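PDB 3M86: amoebiasin-2 from Entamoeba histolytica, which inhibits cysteine proteases of the amoeba, among them CP1, CP2 and, less strongly, CP5, by wedging three loops into the substrate-binding site. Local coordinates for residues A[28-33]-A[86-90]; A[20-25]-A[75-81]; A[55-59]-A[69-73]. All blocks are in the same frame, centred on the assembly; numbering follows the deposited sequence.

Contact 1. Residues A[28-33]-A[86-90]; sequences IQLRTN and IKLGY
The phenol oxygen OH of Tyr90 accepts a hydrogen bond from the backbone N of Asn33, 3.1 Å away, with an angle of 147° at the hydrogen, so the bond is bent. Asn33 CB lies beside the same oxygen, and Thr32 OG1 reaches the rim of the ring in its plane, 3.4 Å from Tyr90 CE1. The ring is therefore met along its edge, at the corner formed by CE1 and OH. With CG anti to the backbone N (chi1 -170°), Tyr90 slants its ring across the gap between the sheets, toward the end of strand 25-32, a span that a long side chain with a polar tip is well suited to bridge. Asn33 turns its amide away from the ring, and its OD1 bonds to Ser35 OG. Tyr38 and Trp40 also pack against the ring of Tyr90.

Behind this polar end the contact is wholly aliphatic. Leu30 CD1 lies 4.1 Å from Leu88 CG, the two side chains meeting at a slant. Farther along, Ile28 CD1 touches Ile86 CG2 at 4.1 Å as the two isoleucines pass in opposite directions; Leu88 CD2 lies 4.3 Å from the same Ile28 methyl. Branched side chains suit this place because they fill the space between two segments whose axes come no nearer than 10.3 Å and run almost parallel, at 12°. Trp40, Ile42 and Tyr106, from strands flanking 86-90 in its own sheet, add to the cluster. Such sheet-to-sheet packing without backbone bonds is that of a beta sandwich, here the immunoglobulin-like fold of the chagasin family (I42), with the tyrosine tethering the start of the protease-blocking BC loop to the opposite sheet.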
ATOM      1  N   ILE A  28       3.510   0.618  -2.357  1.00  8.11           N
ATOM      2  CA  ILE A  28       2.649   1.426  -1.509  1.00  6.80           C
ATOM      3  C   ILE A  28       3.409   1.634  -0.209  1.00  9.28           C
ATOM      4  O   ILE A  28       3.758   0.667   0.470  1.00 11.39           O
ATOM      5  CB  ILE A  28       1.334   0.698  -1.249  1.00  9.02           C
ATOM      6  CG1 ILE A  28       0.610   0.472  -2.587  1.00 11.40           C
ATOM      7  CG2 ILE A  28       0.455   1.492  -0.263  1.00 11.67           C
ATOM      8  CD1 ILE A  28      -0.504  -0.552  -2.520  1.00 13.83           C
ATOM      9  N   GLN A  29       3.673   2.891   0.121  1.00  7.35           N
ATOM     10  CA  GLN A  29       4.492   3.236   1.278  1.00  8.84           C
ATOM     11  C   GLN A  29       3.676   4.151   2.180  1.00  8.29           C
ATOM     12  O   GLN A  29       3.359   5.279   1.798  1.00 11.70           O
ATOM     13  CB  GLN A  29       5.777   3.936   0.828  1.00  9.76           C
ATOM     14  CG  GLN A  29       6.710   2.996   0.059  1.00 14.82           C
ATOM     15  CD  GLN A  29       8.060   3.627  -0.257  1.00 21.10           C
ATOM     16  OE1 GLN A  29       8.223   4.845  -0.188  1.00 26.68           O
ATOM     17  NE2 GLN A  29       9.032   2.793  -0.613  1.00 26.41           N
ATOM     18  N   LEU A  30       3.313   3.630   3.349  1.00  7.68           N
ATOM     19  CA  LEU A  30       2.379   4.310   4.244  1.00  7.24           C
ATOM     20  C   LEU A  30       2.979   4.396   5.631  1.00  9.68           C
ATOM     21  O   LEU A  30       3.768   3.547   6.025  1.00 13.59           O
ATOM     22  CB  LEU A  30       1.066   3.519   4.326  1.00  6.89           C
ATOM     23  CG  LEU A  30       0.416   3.207   2.974  1.00  8.37           C
ATOM     24  CD1 LEU A  30      -0.792   2.298   3.181  1.00 12.54           C
ATOM     25  CD2 LEU A  30       0.014   4.500   2.261  1.00  9.90           C
ATOM     26  N   ARG A  31       2.593   5.411   6.393  1.00  6.77           N
ATOM     27  CA  ARG A  31       3.011   5.452   7.787  1.00  7.23           C
ATOM     28  C   ARG A  31       2.007   4.688   8.646  1.00  8.78           C
ATOM     29  O   ARG A  31       0.815   4.609   8.346  1.00  9.99           O
ATOM     30  CB  ARG A  31       3.183   6.887   8.309  1.00 10.96           C
ATOM     31  CG  ARG A  31       4.289   7.710   7.615  1.00 19.00           C
ATOM     32  CD  ARG A  31       5.554   6.911   7.319  1.00 30.51           C
ATOM     33  NE  ARG A  31       6.655   7.760   6.851  1.00 28.41           N
ATOM     34  CZ  ARG A  31       7.041   7.891   5.581  1.00 33.44           C
ATOM     35  NH1 ARG A  31       6.427   7.230   4.604  1.00 33.29           N
ATOM     36  NH2 ARG A  31       8.060   8.687   5.288  1.00 37.39           N
ATOM     37  N   THR A  32       2.503   4.139   9.738  1.00  9.28           N
ATOM     38  CA  THR A  32       1.684   3.299  10.593  1.00  8.74           C
ATOM     39  C   THR A  32       2.223   3.350  12.016  1.00 12.43           C
ATOM     40  O   THR A  32       3.381   3.704  12.230  1.00 12.97           O
ATOM     41  CB  THR A  32       1.628   1.845  10.039  1.00  9.09           C
ATOM     42  OG1 THR A  32       0.769   1.051  10.860  1.00 12.74           O
ATOM     43  CG2 THR A  32       3.020   1.217  10.020  1.00 13.06           C
ATOM     44  N   ASN A  33       1.371   3.050  12.995  1.00 10.63           N
ATOM     45  CA  ASN A  33       1.781   3.066  14.407  1.00 10.00           C
ATOM     46  C   ASN A  33       1.353   1.792  15.089  1.00 12.18           C
ATOM     47  O   ASN A  33       0.294   1.734  15.705  1.00 15.03           O
ATOM     48  CB  ASN A  33       1.143   4.254  15.119  1.00 14.55           C
ATOM     49  CG  ASN A  33       1.520   4.329  16.578  1.00 24.33           C
ATOM     50  OD1 ASN A  33       2.402   3.607  17.041  1.00 23.62           O
ATOM     51  ND2 ASN A  33       0.849   5.213  17.318  1.00 26.18           N
ATOM     52  N   ILE A  86      -7.276  -1.115  -5.943  1.00 12.49           N
ATOM     53  CA  ILE A  86      -6.606  -1.524  -4.711  1.00 11.60           C
ATOM     54  C   ILE A  86      -7.208  -0.672  -3.597  1.00 15.25           C
ATOM     55  O   ILE A  86      -7.287   0.551  -3.731  1.00 17.29           O
ATOM     56  CB  ILE A  86      -5.085  -1.268  -4.782  1.00 13.95           C
ATOM     57  CG1 ILE A  86      -4.446  -2.040  -5.943  1.00 14.77           C
ATOM     58  CG2 ILE A  86      -4.392  -1.629  -3.440  1.00 11.81           C
ATOM     59  CD1 ILE A  86      -3.012  -1.597  -6.239  1.00 16.73           C
ATOM     60  N   LYS A  87      -7.662  -1.309  -2.522  1.00 13.46           N
ATOM     61  CA  LYS A  87      -8.214  -0.568  -1.390  1.00 14.57           C
ATOM     62  C   LYS A  87      -7.443  -0.886  -0.118  1.00 15.60           C
ATOM     63  O   LYS A  87      -7.113  -2.044   0.139  1.00 16.43           O
ATOM     64  CB  LYS A  87      -9.686  -0.915  -1.183  1.00 19.36           C
ATOM     65  CG  LYS A  87     -10.627  -0.402  -2.265  1.00 27.96           C
ATOM     66  CD  LYS A  87     -12.050  -0.886  -2.015  1.00 35.74           C
ATOM     67  CE  LYS A  87     -13.002  -0.410  -3.102  1.00 49.00           C
ATOM     68  NZ  LYS A  87     -14.381  -0.947  -2.911  1.00 51.74           N
ATOM     69  N   LEU A  88      -7.149   0.143   0.672  1.00 13.50           N
ATOM     70  CA  LEU A  88      -6.480  -0.056   1.963  1.00 13.77           C
ATOM     71  C   LEU A  88      -7.342   0.542   3.065  1.00 16.42           C
ATOM     72  O   LEU A  88      -7.964   1.586   2.874  1.00 18.72           O
ATOM     73  CB  LEU A  88      -5.134   0.670   2.004  1.00 14.18           C
ATOM     74  CG  LEU A  88      -3.862   0.396   1.183  1.00 24.06           C
ATOM     75  CD1 LEU A  88      -3.066  -0.811   1.677  1.00 21.12           C
ATOM     76  CD2 LEU A  88      -4.113   0.355  -0.310  1.00 20.55           C
ATOM     77  N   GLY A  89      -7.362  -0.106   4.219  1.00 13.68           N
ATOM     78  CA  GLY A  89      -8.030   0.452   5.381  1.00 14.34           C
ATOM     79  C   GLY A  89      -7.101   0.377   6.571  1.00 16.60           C
ATOM     80  O   GLY A  89      -6.411  -0.618   6.754  1.00 15.16           O
ATOM     81  N   TYR A  90      -7.064   1.439   7.370  1.00 12.08           N
ATOM     82  CA  TYR A  90      -6.260   1.433   8.582  1.00 11.85           C
ATOM     83  C   TYR A  90      -7.201   1.151   9.730  1.00 15.31           C
ATOM     84  O   TYR A  90      -8.036   1.987  10.071  1.00 17.87           O
ATOM     85  CB  TYR A  90      -5.624   2.799   8.754  1.00 12.47           C
ATOM     86  CG  TYR A  90      -4.561   2.921   9.823  1.00 11.44           C
ATOM     87  CD1 TYR A  90      -3.332   2.280   9.704  1.00 11.90           C
ATOM     88  CD2 TYR A  90      -4.775   3.730  10.931  1.00 12.30           C
ATOM     89  CE1 TYR A  90      -2.351   2.427  10.683  1.00 10.06           C
ATOM     90  CE2 TYR A  90      -3.801   3.888  11.896  1.00 12.10           C
ATOM     91  CZ  TYR A  90      -2.594   3.250  11.762  1.00 14.25           C
ATOM     92  OH  TYR A  90      -1.649   3.426  12.746  1.00 14.96           O
TER

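Contact 2. Residues A[20-25]-A[75-81]; sequences ISFNDL and QLKPLKV
A type I beta turn from Ser21 to Asp24, on the connection between strands 17-20 and 25-32, rests on the end of strand 70-78 and the loop after it. The Pro78 ring lies against the turn. Its CD is 3.0 Å from Asp24 O. Pro78 CG comes to 3.5 Å from Phe22 O, and Ile20 CD1 meets the same ring carbon end-on, at 3.8 Å. The compact ring suits packing against Ile20 and the turn's carbonyls, but proline has no N-H to give, and Asp24 O is buried with no hydrogen-bond partner in the model.

The turn is braced from within. Asp24 N bonds to Ser21 O, and Ser21 N gives a nearly straight bond (173°) to Asp24 OD1, arriving from above the carboxylate plane; Ala5 and His7 hold the same carboxylate. The turn leads from strand 17-20 of one sheet of the beta sandwich to strand 25-32 of the other, about 14 Å from the centre of the chain.

Phe22, with CG anti to the backbone N (chi1 -158°), sets its ring beside residues 78-81. Val81 CG1 sits over one face, toward the CG-CD2 rim, in a CH-pi contact 4.0 Å from the ring centroid. At the edge are Pro78 CB and Leu79 O, the latter 3.5 Å from Phe22 CE1. Beyond the turn, Leu25 CD2 presses tightly on Lys77 CB at 3.5 Å, using the aliphatic root of a lysine whose extended chain carries its amine away.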
ATOM      1  N   ILE A  20       0.341   1.638 -15.545  1.00 12.78           N
ATOM      2  CA  ILE A  20       1.646   0.997 -15.470  1.00 11.63           C
ATOM      3  C   ILE A  20       1.793  -0.067 -16.546  1.00 17.21           C
ATOM      4  O   ILE A  20       0.813  -0.471 -17.173  1.00 18.51           O
ATOM      5  CB  ILE A  20       1.895   0.363 -14.088  1.00 12.82           C
ATOM      6  CG1 ILE A  20       1.050  -0.898 -13.898  1.00 11.48           C
ATOM      7  CG2 ILE A  20       1.564   1.356 -12.999  1.00 14.92           C
ATOM      8  CD1 ILE A  20       1.455  -1.723 -12.666  1.00 14.61           C
ATOM      9  N   SER A  21       3.028  -0.494 -16.787  0.75 16.16           N
ATOM     10  CA  SER A  21       3.292  -1.548 -17.757  0.75 17.56           C
ATOM     11  C   SER A  21       3.335  -2.911 -17.060  0.75 14.13           C
ATOM     12  O   SER A  21       3.491  -2.997 -15.840  0.75 13.55           O
ATOM     13  CB  SER A  21       4.600  -1.281 -18.505  0.75 20.51           C
ATOM     14  OG  SER A  21       4.556  -0.028 -19.173  0.75 22.01           O
ATOM     15  N   PHE A  22       3.191  -3.971 -17.852  1.00 17.17           N
ATOM     16  CA  PHE A  22       3.143  -5.344 -17.352  1.00 16.62           C
ATOM     17  C   PHE A  22       4.323  -5.699 -16.456  1.00 15.98           C
ATOM     18  O   PHE A  22       4.164  -6.421 -15.470  1.00 20.10           O
ATOM     19  CB  PHE A  22       3.116  -6.282 -18.563  1.00 16.69           C
ATOM     20  CG  PHE A  22       2.567  -7.666 -18.293  1.00 17.58           C
ATOM     21  CD1 PHE A  22       2.184  -8.085 -17.030  1.00 18.83           C
ATOM     22  CD2 PHE A  22       2.429  -8.549 -19.349  1.00 16.41           C
ATOM     23  CE1 PHE A  22       1.667  -9.375 -16.842  1.00 14.33           C
ATOM     24  CE2 PHE A  22       1.921  -9.821 -19.163  1.00 14.04           C
ATOM     25  CZ  PHE A  22       1.545 -10.236 -17.915  1.00 14.52           C
ATOM     26  N   ASN A  23       5.508  -5.190 -16.776  1.00 17.23           N
ATOM     27  CA  ASN A  23       6.685  -5.561 -15.998  1.00 20.38           C
ATOM     28  C   ASN A  23       7.063  -4.538 -14.937  1.00 21.88           C
ATOM     29  O   ASN A  23       8.160  -4.581 -14.385  1.00 22.24           O
ATOM     30  CB  ASN A  23       7.880  -5.840 -16.908  1.00 27.09           C
ATOM     31  CG  ASN A  23       8.188  -4.687 -17.829  1.00 30.83           C
ATOM     32  OD1 ASN A  23       7.412  -3.737 -17.934  1.00 36.96           O
ATOM     33  ND2 ASN A  23       9.330  -4.762 -18.510  1.00 44.23           N
ATOM     34  N   ASP A  24       6.138  -3.632 -14.643  1.00 10.79           N
ATOM     35  CA  ASP A  24       6.360  -2.609 -13.609  1.00 10.07           C
ATOM     36  C   ASP A  24       6.091  -3.154 -12.202  1.00 11.34           C
ATOM     37  O   ASP A  24       5.633  -4.296 -12.047  1.00 15.05           O
ATOM     38  CB  ASP A  24       5.457  -1.404 -13.871  1.00 12.13           C
ATOM     39  CG  ASP A  24       5.970  -0.512 -14.992  1.00 12.23           C
ATOM     40  OD1 ASP A  24       5.274   0.475 -15.312  1.00 14.88           O
ATOM     41  OD2 ASP A  24       7.051  -0.789 -15.571  1.00 15.00           O
ATOM     42  N   LEU A  25       6.378  -2.340 -11.186  1.00  9.59           N
ATOM     43  CA  LEU A  25       6.072  -2.676  -9.801  1.00 10.85           C
ATOM     44  C   LEU A  25       5.359  -1.519  -9.138  1.00 12.86           C
ATOM     45  O   LEU A  25       5.646  -0.365  -9.449  1.00 13.46           O
ATOM     46  CB  LEU A  25       7.347  -2.973  -9.013  1.00 14.72           C
ATOM     47  CG  LEU A  25       8.062  -4.311  -9.165  1.00 30.88           C
ATOM     48  CD1 LEU A  25       9.315  -4.299  -8.307  1.00 30.49           C
ATOM     49  CD2 LEU A  25       7.141  -5.452  -8.753  1.00 32.29           C
ATOM     50  N   GLN A  75       4.653  -4.197  -1.795  1.00  9.81           N
ATOM     51  CA  GLN A  75       5.032  -4.170  -3.201  1.00  9.26           C
ATOM     52  C   GLN A  75       4.214  -5.179  -3.982  1.00 11.35           C
ATOM     53  O   GLN A  75       4.124  -6.351  -3.589  1.00 14.53           O
ATOM     54  CB  GLN A  75       6.514  -4.477  -3.365  1.00 13.04           C
ATOM     55  CG  GLN A  75       7.425  -3.553  -2.590  1.00 14.85           C
ATOM     56  CD  GLN A  75       8.882  -3.874  -2.858  1.00 21.17           C
ATOM     57  OE1 GLN A  75       9.227  -4.389  -3.924  1.00 30.84           O
ATOM     58  NE2 GLN A  75       9.739  -3.585  -1.897  1.00 17.13           N
ATOM     59  N   LEU A  76       3.620  -4.729  -5.090  1.00  7.63           N
ATOM     60  CA  LEU A  76       2.774  -5.593  -5.909  1.00  8.58           C
ATOM     61  C   LEU A  76       3.304  -5.693  -7.329  1.00  8.92           C
ATOM     62  O   LEU A  76       3.674  -4.684  -7.939  1.00 11.47           O
ATOM     63  CB  LEU A  76       1.352  -5.039  -5.996  1.00 10.93           C
ATOM     64  CG  LEU A  76       0.618  -4.881  -4.666  1.00 10.56           C
ATOM     65  CD1 LEU A  76      -0.699  -4.148  -4.889  1.00 13.84           C
ATOM     66  CD2 LEU A  76       0.397  -6.259  -4.066  1.00 18.09           C
ATOM     67  N   LYS A  77       3.331  -6.905  -7.849  1.00  7.99           N
ATOM     68  CA  LYS A  77       3.816  -7.105  -9.205  1.00  8.78           C
ATOM     69  C   LYS A  77       2.669  -7.633 -10.044  1.00  9.39           C
ATOM     70  O   LYS A  77       2.015  -8.586  -9.660  1.00  9.24           O
ATOM     71  CB  LYS A  77       4.955  -8.122  -9.201  1.00 12.45           C
ATOM     72  CG  LYS A  77       5.567  -8.352 -10.582  1.00 18.59           C
ATOM     73  CD  LYS A  77       6.758  -9.296 -10.502  1.00 34.46           C
ATOM     74  CE  LYS A  77       7.358  -9.541 -11.878  1.00 45.05           C
ATOM     75  NZ  LYS A  77       8.554 -10.428 -11.809  1.00 54.69           N
ATOM     76  N   PRO A  78       2.419  -7.026 -11.206  1.00  8.40           N
ATOM     77  CA  PRO A  78       1.329  -7.550 -12.040  1.00 10.37           C
ATOM     78  C   PRO A  78       1.518  -9.017 -12.431  1.00 13.19           C
ATOM     79  O   PRO A  78       2.621  -9.433 -12.800  1.00 15.60           O
ATOM     80  CB  PRO A  78       1.419  -6.690 -13.305  1.00 11.61           C
ATOM     81  CG  PRO A  78       2.053  -5.432 -12.859  1.00 10.70           C
ATOM     82  CD  PRO A  78       3.029  -5.811 -11.777  1.00  9.22           C
ATOM     83  N   LEU A  79       0.440  -9.792 -12.330  1.00  9.93           N
ATOM     84  CA  LEU A  79       0.419 -11.149 -12.863  1.00 12.07           C
ATOM     85  C   LEU A  79      -0.203 -11.170 -14.245  1.00 11.76           C
ATOM     86  O   LEU A  79       0.126 -12.031 -15.071  1.00 11.77           O
ATOM     87  CB  LEU A  79      -0.382 -12.071 -11.935  1.00 16.85           C
ATOM     88  CG  LEU A  79       0.356 -12.447 -10.652  1.00 26.29           C
ATOM     89  CD1 LEU A  79      -0.586 -13.148  -9.678  1.00 24.74           C
ATOM     90  CD2 LEU A  79       1.549 -13.326 -10.984  1.00 31.15           C
ATOM     91  N   LYS A  80      -1.124 -10.238 -14.479  1.00 12.59           N
ATOM     92  CA  LYS A  80      -1.870 -10.177 -15.736  1.00 11.17           C
ATOM     93  C   LYS A  80      -2.101  -8.728 -16.123  1.00 10.21           C
ATOM     94  O   LYS A  80      -2.064  -7.830 -15.268  1.00 13.66           O
ATOM     95  CB  LYS A  80      -3.236 -10.865 -15.590  1.00 13.08           C
ATOM     96  CG  LYS A  80      -3.208 -12.314 -15.064  1.00 14.02           C
ATOM     97  CD  LYS A  80      -4.601 -12.931 -15.119  1.00 16.14           C
ATOM     98  CE  LYS A  80      -4.682 -14.211 -14.281  1.00 18.06           C
ATOM     99  NZ  LYS A  80      -5.973 -14.935 -14.486  1.00 18.46           N
ATOM    100  N   VAL A  81      -2.343  -8.485 -17.404  1.00 10.85           N
ATOM    101  CA  VAL A  81      -2.752  -7.143 -17.813  1.00 12.70           C
ATOM    102  C   VAL A  81      -4.230  -6.991 -17.459  1.00 15.62           C
ATOM    103  O   VAL A  81      -4.944  -7.987 -17.280  1.00 16.24           O
ATOM    104  CB  VAL A  81      -2.533  -6.880 -19.308  1.00 14.79           C
ATOM    105  CG1 VAL A  81      -1.051  -6.870 -19.648  1.00 14.71           C
ATOM    106  CG2 VAL A  81      -3.262  -7.915 -20.153  1.00 12.99           C
TER

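Contact 3. Residues A[55-59]-A[69-73]; sequences TIKAE and PSIRE
Glu59 and Pro69 meet where the strands run into the DE loop: Glu59 N bonds to Pro69 O at 3.2 Å, and the two side chains lie alongside each other, Pro69 following a cis peptide. The glutamate is fully extended, which carries OE2 to 3.7 Å from Pro69 CG and alongside Ile71 CG1, though these contacts are tentative because the side chain is poorly ordered. Ile71 CD1 lies 4.0 Å from the carboxylate carbon CD of Glu59, the two side chains crossing at a slant. Arg31 offers OE2 a long, weak ion pair.

Four further backbone bonds, in the pairs Thr55-Glu73 and Lys57-Ile71, make this an antiparallel beta hairpin, whose loop is one of the three in the inhibitory wedge.

On the face of Ile56 and Ser70, Ile56 holds CG1 anti to its backbone N (chi1 -178°), reaching to 4.1 Å from Ser70 CB, the small serine accommodating the branched neighbour. Arg72 bends at chi2 (74°), bringing its CD to 3.5 Å from Thr55 O and sending its guanidinium to Asp54, in a salt bridge, and to Trp40 O. Glu73, on the other face, is gripped by Gln29 and Gln75.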
ATOM      1  N   THR A  55       6.529  -5.293   4.074  1.00  9.05           N
ATOM      2  CA  THR A  55       7.461  -4.926   5.134  1.00  9.54           C
ATOM      3  C   THR A  55       6.853  -3.918   6.082  1.00 11.17           C
ATOM      4  O   THR A  55       6.090  -3.026   5.670  1.00 10.73           O
ATOM      5  CB  THR A  55       8.699  -4.254   4.521  1.00 11.07           C
ATOM      6  OG1 THR A  55       9.361  -5.183   3.655  1.00 14.99           O
ATOM      7  CG2 THR A  55       9.667  -3.792   5.596  1.00 16.06           C
ATOM      8  N   ILE A  56       7.199  -4.041   7.357  1.00  9.01           N
ATOM      9  CA  ILE A  56       6.989  -2.944   8.303  1.00 10.00           C
ATOM     10  C   ILE A  56       8.339  -2.645   8.931  1.00 12.88           C
ATOM     11  O   ILE A  56       9.069  -3.553   9.325  1.00 12.64           O
ATOM     12  CB  ILE A  56       5.913  -3.253   9.371  1.00 11.18           C
ATOM     13  CG1 ILE A  56       5.712  -2.046  10.287  1.00 17.46           C
ATOM     14  CG2 ILE A  56       6.278  -4.515  10.165  1.00 16.09           C
ATOM     15  CD1 ILE A  56       4.460  -2.133  11.109  1.00 20.42           C
ATOM     16  N   LYS A  57       8.695  -1.370   8.965  1.00 11.57           N
ATOM     17  CA  LYS A  57      10.021  -0.950   9.410  1.00 12.75           C
ATOM     18  C   LYS A  57       9.882   0.213  10.368  1.00 21.50           C
ATOM     19  O   LYS A  57       9.077   1.120  10.154  1.00 15.54           O
ATOM     20  CB  LYS A  57      10.858  -0.544   8.192  1.00 20.24           C
ATOM     21  CG  LYS A  57      12.226   0.027   8.510  1.00 31.80           C
ATOM     22  CD  LYS A  57      13.037   0.226   7.234  1.00 44.87           C
ATOM     23  CE  LYS A  57      12.352   1.203   6.286  1.00 51.67           C
ATOM     24  NZ  LYS A  57      13.194   1.498   5.090  1.00 54.39           N
ATOM     25  N   ALA A  58      10.669   0.188  11.439  1.00 19.98           N
ATOM     26  CA  ALA A  58      10.677   1.300  12.372  1.00 26.65           C
ATOM     27  C   ALA A  58      11.418   2.462  11.717  1.00 33.90           C
ATOM     28  O   ALA A  58      12.485   2.271  11.134  1.00 34.70           O
ATOM     29  CB  ALA A  58      11.350   0.882  13.673  1.00 24.47           C
ATOM     30  N   GLU A  59      10.850   3.661  11.787  1.00123.23           N
ATOM     31  CA  GLU A  59      11.493   4.820  11.177  1.00118.55           C
ATOM     32  C   GLU A  59      12.370   5.560  12.183  1.00118.12           C
ATOM     33  O   GLU A  59      12.025   5.657  13.361  1.00115.33           O
ATOM     34  CB  GLU A  59      10.461   5.767  10.560  1.00115.31           C
ATOM     35  CG  GLU A  59      11.080   6.867   9.713  1.00114.06           C
ATOM     36  CD  GLU A  59      10.046   7.787   9.094  1.00114.78           C
ATOM     37  OE1 GLU A  59      10.444   8.731   8.380  1.00116.26           O
ATOM     38  OE2 GLU A  59       8.838   7.567   9.321  1.00114.49           O
ATOM     39  N   PRO A  69       7.025   7.293  13.706  1.00 25.24           N
ATOM     40  CA  PRO A  69       6.137   6.169  13.396  1.00 19.47           C
ATOM     41  C   PRO A  69       6.894   5.060  12.687  1.00 25.60           C
ATOM     42  O   PRO A  69       8.124   5.063  12.601  1.00 33.21           O
ATOM     43  CB  PRO A  69       5.138   6.787  12.422  1.00 28.06           C
ATOM     44  CG  PRO A  69       5.940   7.798  11.689  1.00 29.51           C
ATOM     45  CD  PRO A  69       6.926   8.360  12.696  1.00 27.27           C
ATOM     46  N   SER A  70       6.143   4.109  12.167  1.00 12.74           N
ATOM     47  CA  SER A  70       6.746   3.059  11.368  1.00 12.04           C
ATOM     48  C   SER A  70       6.292   3.245   9.932  1.00 14.85           C
ATOM     49  O   SER A  70       5.386   4.046   9.643  1.00 12.80           O
ATOM     50  CB  SER A  70       6.355   1.686  11.899  1.00 14.97           C
ATOM     51  OG  SER A  70       6.825   1.530  13.233  1.00 19.29           O
ATOM     52  N   ILE A  71       6.932   2.508   9.040  1.00 11.10           N
ATOM     53  CA  ILE A  71       6.592   2.536   7.633  1.00 10.35           C
ATOM     54  C   ILE A  71       6.130   1.166   7.192  1.00 10.78           C
ATOM     55  O   ILE A  71       6.816   0.167   7.432  1.00 12.47           O
ATOM     56  CB  ILE A  71       7.805   2.945   6.785  1.00 12.98           C
ATOM     57  CG1 ILE A  71       8.275   4.343   7.204  1.00 18.50           C
ATOM     58  CG2 ILE A  71       7.460   2.888   5.308  1.00 17.09           C
ATOM     59  CD1 ILE A  71       9.466   4.838   6.411  1.00 27.75           C
ATOM     60  N   ARG A  72       4.968   1.130   6.544  1.00  8.85           N
ATOM     61  CA  ARG A  72       4.459  -0.089   5.913  1.00  9.08           C
ATOM     62  C   ARG A  72       4.706   0.007   4.425  1.00  8.59           C
ATOM     63  O   ARG A  72       4.356   1.000   3.802  1.00  9.77           O
ATOM     64  CB  ARG A  72       2.962  -0.222   6.169  1.00  8.06           C
ATOM     65  CG  ARG A  72       2.319  -1.423   5.489  1.00  8.50           C
ATOM     66  CD  ARG A  72       2.672  -2.723   6.186  1.00  7.93           C
ATOM     67  NE  ARG A  72       2.009  -3.891   5.580  1.00 11.35           N
ATOM     68  CZ  ARG A  72       0.754  -4.264   5.830  1.00 18.72           C
ATOM     69  NH1 ARG A  72      -0.002  -3.568   6.681  1.00 14.41           N
ATOM     70  NH2 ARG A  72       0.248  -5.340   5.225  1.00 16.87           N
ATOM     71  N   GLU A  73       5.326  -1.008   3.845  1.00  8.81           N
ATOM     72  CA  GLU A  73       5.582  -0.960   2.425  1.00  8.85           C
ATOM     73  C   GLU A  73       5.101  -2.255   1.813  1.00  9.56           C
ATOM     74  O   GLU A  73       5.533  -3.337   2.209  1.00 11.11           O
ATOM     75  CB  GLU A  73       7.065  -0.773   2.129  1.00 11.76           C
ATOM     76  CG  GLU A  73       7.305  -0.793   0.635  1.00 21.11           C
ATOM     77  CD  GLU A  73       8.759  -0.906   0.271  1.00 30.22           C
ATOM     78  OE1 GLU A  73       9.315  -2.022   0.378  1.00 32.85           O
ATOM     79  OE2 GLU A  73       9.341   0.120  -0.131  1.00 37.36           O
TER

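Overall arrangement
From the N terminus, segment 20-25 comes first, and contact 2 closes a loop back to 75-81. Segment 28-33 follows; contact 1 closes a slightly longer loop, to 86-90, so the two cross, their segments alternating along the chain. Contact 3 is a short hairpin nested inside both. In space, contact 1 joins the two sheets through the core, and contact 2 joins the turn between strands 17-20 and 25-32 to the end of strand 70-78. Contact 3 lies within one sheet, next to strand 25-32, whose Leu30 O takes the N-H of Arg72. Contacts 2 and 3 sit on opposite sides of the chain's centre, about 23 Å between their centres. Contact 3 holds both ends of the DE loop, contact 1 the start of the BC loop.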